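Local coordinates for protein sorbitol-6-phosphate dehydrogenase (Erwinia amylovora CFBP1430, PDB 5O3Z) that probably catalyses the NAD-dependent oxidation of sorbitol 6-phosphate to fructose 6-phosphate, as a member of the short-chain dehydrogenase/reductase family, at residues G15-A20 with K193-Q198; F21-L26 with N44-T49. All blocks are in the same frame, centred on the assembly; numbering follows the deposited sequence.

Interaction 1: residues G15-A20 with K193-Q198; sequences GQTLGA and KSPMFQ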
loop_
_atom_site.group_PDB
_atom_site.type_symbol
_atom_site.label_atom_id
_atom_site.label_comp_id
_atom_site.label_asym_id
_atom_site.label_seq_id
_atom_site.Cartn_x
_atom_site.Cartn_y
_atom_site.Cartn_z
ATOM N N GLY A 15 -28.399 -0.540 16.683
ATOM C CA GLY A 15 -29.151 -0.734 17.897
ATOM C C GLY A 15 -28.385 -0.887 19.167
ATOM O O GLY A 15 -28.964 -0.954 20.237
ATOM N N GLN A 16 -27.077 -0.912 19.085
ATOM C CA GLN A 16 -26.299 -1.016 20.309
ATOM C C GLN A 16 -24.875 -0.523 20.042
ATOM O O GLN A 16 -24.515 -0.304 18.886
ATOM C CB GLN A 16 -26.252 -2.476 20.766
ATOM C CG GLN A 16 -25.892 -3.418 19.614
ATOM C CD GLN A 16 -25.492 -4.813 20.063
ATOM O OE1 GLN A 16 -26.336 -5.608 20.463
ATOM N NE2 GLN A 16 -24.205 -5.125 19.971
ATOM N N THR A 17 -24.118 -0.375 21.137
ATOM C CA THR A 17 -22.671 -0.132 21.157
ATOM C C THR A 17 -22.311 0.964 20.153
ATOM O O THR A 17 -22.935 2.034 20.184
ATOM C CB THR A 17 -21.935 -1.473 20.994
ATOM O OG1 THR A 17 -22.510 -2.202 19.910
ATOM C CG2 THR A 17 -22.116 -2.306 22.260
ATOM N N LEU A 18 -21.349 0.715 19.249
ATOM C CA LEU A 18 -20.884 1.731 18.324
ATOM C C LEU A 18 -21.931 2.244 17.355
ATOM O O LEU A 18 -22.029 3.455 17.134
ATOM C CB LEU A 18 -19.644 1.223 17.501
ATOM C CG LEU A 18 -19.216 2.158 16.354
ATOM C CD1 LEU A 18 -18.687 3.523 16.845
ATOM C CD2 LEU A 18 -18.170 1.520 15.412
ATOM N N GLY A 19 -22.676 1.326 16.740
ATOM C CA GLY A 19 -23.794 1.699 15.932
ATOM C C GLY A 19 -24.762 2.664 16.612
ATOM O O GLY A 19 -25.221 3.634 15.983
ATOM N N ALA A 20 -25.016 2.406 17.892
ATOM C CA ALA A 20 -25.966 3.245 18.647
ATOM C C ALA A 20 -25.381 4.661 18.860
ATOM O O ALA A 20 -26.058 5.652 18.694
ATOM C CB ALA A 20 -26.310 2.589 19.977
ATOM N N LYS A 193 -12.379 0.183 25.291
ATOM C CA LYS A 193 -13.454 0.356 26.271
ATOM C C LYS A 193 -14.822 -0.062 25.752
ATOM O O LYS A 193 -15.840 0.216 26.382
ATOM C CB LYS A 193 -13.476 1.809 26.712
ATOM C CG LYS A 193 -12.311 2.115 27.643
ATOM C CD LYS A 193 -12.072 3.616 27.729
ATOM C CE LYS A 193 -10.581 3.938 27.818
ATOM N NZ LYS A 193 -10.345 5.404 27.765
ATOM N N SER A 194 -14.859 -0.738 24.613
ATOM C CA SER A 194 -16.050 -1.430 24.205
ATOM C C SER A 194 -16.381 -2.520 25.193
ATOM O O SER A 194 -15.495 -3.137 25.751
ATOM C CB SER A 194 -15.840 -2.089 22.866
ATOM O OG SER A 194 -15.823 -1.101 21.867
ATOM N N PRO A 195 -17.678 -2.746 25.441
ATOM C CA PRO A 195 -18.120 -3.975 26.141
ATOM C C PRO A 195 -17.570 -5.263 25.474
ATOM O O PRO A 195 -17.026 -6.149 26.128
ATOM C CB PRO A 195 -19.658 -3.907 25.997
ATOM C CG PRO A 195 -19.966 -2.442 25.926
ATOM C CD PRO A 195 -18.757 -1.738 25.352
ATOM N N MET A 196 -17.730 -5.327 24.159
ATOM C CA MET A 196 -17.136 -6.370 23.335
ATOM C C MET A 196 -15.693 -6.651 23.788
ATOM O O MET A 196 -15.353 -7.795 24.133
ATOM C CB MET A 196 -17.114 -5.909 21.871
ATOM C CG MET A 196 -18.464 -5.459 21.282
ATOM S SD MET A 196 -19.057 -3.762 21.648
ATOM C CE MET A 196 -18.216 -2.713 20.423
ATOM N N PHE A 197 -14.868 -5.589 23.815
ATOM C CA PHE A 197 -13.407 -5.721 24.002
ATOM C C PHE A 197 -13.150 -6.097 25.447
ATOM O O PHE A 197 -12.398 -7.045 25.734
ATOM C CB PHE A 197 -12.622 -4.437 23.620
ATOM C CG PHE A 197 -11.151 -4.683 23.488
ATOM C CD1 PHE A 197 -10.363 -4.922 24.610
ATOM C CD2 PHE A 197 -10.567 -4.781 22.243
ATOM C CE1 PHE A 197 -9.013 -5.217 24.482
ATOM C CE2 PHE A 197 -9.214 -5.103 22.108
ATOM C CZ PHE A 197 -8.433 -5.312 23.224
ATOM N N GLN A 198 -13.783 -5.319 26.332
ATOM C CA GLN A 198 -13.790 -5.535 27.776
ATOM C C GLN A 198 -14.154 -6.957 28.203
ATOM O O GLN A 198 -13.577 -7.473 29.164
ATOM C CB GLN A 198 -14.753 -4.550 28.438
ATOM C CG GLN A 198 -14.193 -3.146 28.606
ATOM C CD GLN A 198 -12.900 -3.130 29.401
ATOM O OE1 GLN A 198 -12.810 -3.741 30.462
ATOM N NE2 GLN A 198 -11.875 -2.465 28.873
#

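Interaction 2: residues F21-L26 with N44-T49; sequences FLCEGL and NRLADT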
loop_
_atom_site.group_PDB
_atom_site.type_symbol
_atom_site.label_atom_id
_atom_site.label_comp_id
_atom_site.label_asym_id
_atom_site.label_seq_id
_atom_site.Cartn_x
_atom_site.Cartn_y
_atom_site.Cartn_z
ATOM N N PHE A 21 -24.081 4.707 19.171
ATOM C CA PHE A 21 -23.372 5.960 19.308
ATOM C C PHE A 21 -23.371 6.742 18.020
ATOM O O PHE A 21 -23.536 7.944 18.084
ATOM C CB PHE A 21 -21.942 5.704 19.773
ATOM C CG PHE A 21 -21.174 6.956 20.144
ATOM C CD1 PHE A 21 -20.596 7.767 19.156
ATOM C CD2 PHE A 21 -20.976 7.294 21.491
ATOM C CE1 PHE A 21 -19.886 8.922 19.511
ATOM C CE2 PHE A 21 -20.242 8.425 21.852
ATOM C CZ PHE A 21 -19.688 9.229 20.871
ATOM N N LEU A 22 -23.174 6.101 16.848
ATOM C CA LEU A 22 -23.184 6.851 15.599
ATOM C C LEU A 22 -24.561 7.403 15.276
ATOM O O LEU A 22 -24.660 8.488 14.720
ATOM C CB LEU A 22 -22.679 6.013 14.431
ATOM C CG LEU A 22 -21.240 5.540 14.498
ATOM C CD1 LEU A 22 -21.008 4.518 13.373
ATOM C CD2 LEU A 22 -20.292 6.735 14.327
ATOM N N CYS A 23 -25.619 6.623 15.583
ATOM C CA CYS A 23 -27.022 7.114 15.388
ATOM C C CYS A 23 -27.272 8.405 16.184
ATOM O O CYS A 23 -27.806 9.366 15.664
ATOM C CB CYS A 23 -28.033 6.035 15.815
ATOM S SG CYS A 23 -28.129 4.641 14.665
ATOM N N GLU A 24 -26.851 8.418 17.431
ATOM C CA GLU A 24 -27.062 9.613 18.290
ATOM C C GLU A 24 -26.256 10.816 17.786
ATOM O O GLU A 24 -26.741 11.982 17.694
ATOM C CB GLU A 24 -26.649 9.315 19.708
ATOM C CG GLU A 24 -27.415 8.146 20.284
ATOM C CD GLU A 24 -27.419 8.090 21.799
ATOM O OE1 GLU A 24 -27.408 9.152 22.455
ATOM O OE2 GLU A 24 -27.469 6.977 22.336
ATOM N N GLY A 25 -25.022 10.504 17.395
ATOM C CA GLY A 25 -24.106 11.493 16.871
ATOM C C GLY A 25 -24.593 12.080 15.580
ATOM O O GLY A 25 -24.443 13.257 15.357
ATOM N N LEU A 26 -25.206 11.260 14.715
ATOM C CA LEU A 26 -25.785 11.750 13.489
ATOM C C LEU A 26 -27.050 12.589 13.710
ATOM O O LEU A 26 -27.339 13.492 12.951
ATOM C CB LEU A 26 -26.116 10.599 12.566
ATOM C CG LEU A 26 -24.879 9.918 11.935
ATOM C CD1 LEU A 26 -25.250 8.524 11.465
ATOM C CD2 LEU A 26 -24.426 10.732 10.755
ATOM N N ASN A 44 -35.980 0.342 17.888
ATOM C CA ASN A 44 -37.122 1.239 18.251
ATOM C C ASN A 44 -36.919 2.120 19.452
ATOM O O ASN A 44 -37.325 3.291 19.406
ATOM C CB ASN A 44 -38.391 0.425 18.437
ATOM C CG ASN A 44 -38.913 -0.108 17.123
ATOM O OD1 ASN A 44 -39.116 0.634 16.168
ATOM N ND2 ASN A 44 -39.136 -1.402 17.062
ATOM N N ARG A 45 -36.354 1.567 20.524
ATOM C CA ARG A 45 -36.076 2.320 21.745
ATOM C C ARG A 45 -34.986 3.413 21.627
ATOM O O ARG A 45 -35.055 4.477 22.285
ATOM C CB ARG A 45 -35.604 1.344 22.806
ATOM C CG ARG A 45 -35.393 1.935 24.182
ATOM C CD ARG A 45 -34.430 1.076 24.983
ATOM N NE ARG A 45 -34.407 -0.276 24.409
ATOM C CZ ARG A 45 -35.142 -1.308 24.802
ATOM N NH1 ARG A 45 -35.975 -1.192 25.821
ATOM N NH2 ARG A 45 -35.049 -2.467 24.154
ATOM N N LEU A 46 -33.945 3.132 20.832
ATOM C CA LEU A 46 -32.942 4.125 20.574
ATOM C C LEU A 46 -33.582 5.205 19.759
ATOM O O LEU A 46 -33.365 6.346 20.054
ATOM C CB LEU A 46 -31.706 3.534 19.816
ATOM C CG LEU A 46 -30.609 4.557 19.532
ATOM C CD1 LEU A 46 -29.950 4.973 20.829
ATOM C CD2 LEU A 46 -29.555 4.004 18.601
ATOM N N ALA A 47 -34.398 4.885 18.751
ATOM C CA ALA A 47 -35.086 5.911 18.006
ATOM C C ALA A 47 -36.035 6.771 18.890
ATOM O O ALA A 47 -36.261 7.942 18.601
ATOM C CB ALA A 47 -35.882 5.307 16.865
ATOM N N ASP A 48 -36.608 6.155 19.914
ATOM C CA ASP A 48 -37.516 6.869 20.858
ATOM C C ASP A 48 -36.651 7.850 21.667
ATOM O O ASP A 48 -36.959 9.012 21.756
ATOM C CB ASP A 48 -38.197 5.870 21.842
ATOM C CG ASP A 48 -39.409 5.105 21.208
ATOM O OD1 ASP A 48 -39.887 5.449 20.098
ATOM O OD2 ASP A 48 -39.907 4.154 21.865
ATOM N N THR A 49 -35.572 7.364 22.248
ATOM C CA THR A 49 -34.560 8.252 22.872
ATOM C C THR A 49 -34.183 9.453 21.987
ATOM O O THR A 49 -34.213 10.610 22.410
ATOM C CB THR A 49 -33.316 7.434 23.187
ATOM O OG1 THR A 49 -33.684 6.403 24.107
ATOM C CG2 THR A 49 -32.174 8.306 23.768
#

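Interaction 1: residues G15-A20 with K193-Q198
T17 meets the thioether of M196 mainly through CG2 and CB. Its CB lies 3.7 Å from SD of M196. The same CB is 4.0 Å from the terminal methyl CE of M196, so CB faces both the sulfur and the methyl of M196. From CB the chain forks. The hydroxyl OG1 sits between the backbone N and the carbonyl carbon (chi1 48°) and is the farther branch, with T17 OG1 4.2 Å from M196 SD; it also accepts a long, weak hydrogen bond from Q16 NE2 (3.4 Å). The other branch does the touching: the side chains meet tip to tip, CG2 of T17 against SD of M196 at 3.4 Å, snug for a methyl on sulfur, and CG2 of T17 has CG of P195 as a looser neighbour at 4.3 Å. T17 belongs to the glycine-rich turn that follows the first strand of the Rossmann fold, where short-chain dehydrogenases usually receive the dinucleotide; its backbone has a positive phi here, and Q16 O then accepts from A20 N as the helix gets under way. Residues 193-198 follow the sixth strand, in the region that commonly borders the active-site cleft in this family. M196 reaches across because its chain folds twice, about CB–CG (chi2 81°) and again about CG–SD (chi3 83°), putting SD and CE, not the side of the chain, in front of T17. S194 occupies the N-cap position of helix 195-199 without a capping bond from its side chain, while its carbonyl O accepts from Q198 N at 2.8 Å. Y231, the first residue of helix 231-242, touches side chains of both segments, T17 and L18 on one and P195 and M196 on the other, and no hydrogen bond crosses between them.

Interaction 2: residues F21-L26 with N44-T49
The carboxylate of E24 is the flat group that faces L46. CD1 of L46 comes in at the OE2 end and stands 3.5 Å from OE2 of E24. The same methyl also brushes the stem of the glutamate, with CD1 of L46 4.1 Å from CG of E24. Because the glutamate chain is extended beyond CG, its end comes closer to the other helix than its CB does, and the two side chains pass each other at a slant. The second methyl takes the deeper place: L46 CD2 rests on CB of C23 at 3.8 Å, an apolar contact. CG of L46 is anti to its backbone N (chi1 -180°), which sends the isobutyl group straight across with one methyl for each partner. Within helix 40-54, the carbonyl of R45 is approached from opposite faces of its plane by T49 OG1 and T49 N. T49 OG1 donates to R45 O at 3.0 Å, tilted 24° from that plane, and T49 N adds the regular helical bond. The pair of bonds holds the T49 hydroxyl against its own helix. Beneath the contact C23 lies on V33, V35 and V11, and L46 also reaches V35, so the seam is buried toward the sheet and partly open outward. Helices 17-28 and 40-54 thus lie side by side on one face of the parallel sheet, the packing of successive beta-alpha-beta crossovers in a Rossmann fold.

Both interactions draw on helix 17-28: interaction 1 lies near its N-terminal end, interaction 2 on the residues that follow, and their centres are about 14 Å apart. They touch directly where CD2 of L46 packs on CA of A20 at 3.7 Å. Along the chain, interaction 2 is nested inside the long loop closed by interaction 1. Y231, which packs on interaction 1, also meets the ring of F21 in the 21-26 segment. Near the glycine-rich turn, G15 N is hydrogen-bonded to D37 OD2, at the end of the second strand; this region is probably the cofactor-binding end of the fold, with interaction 2 farther along the helix.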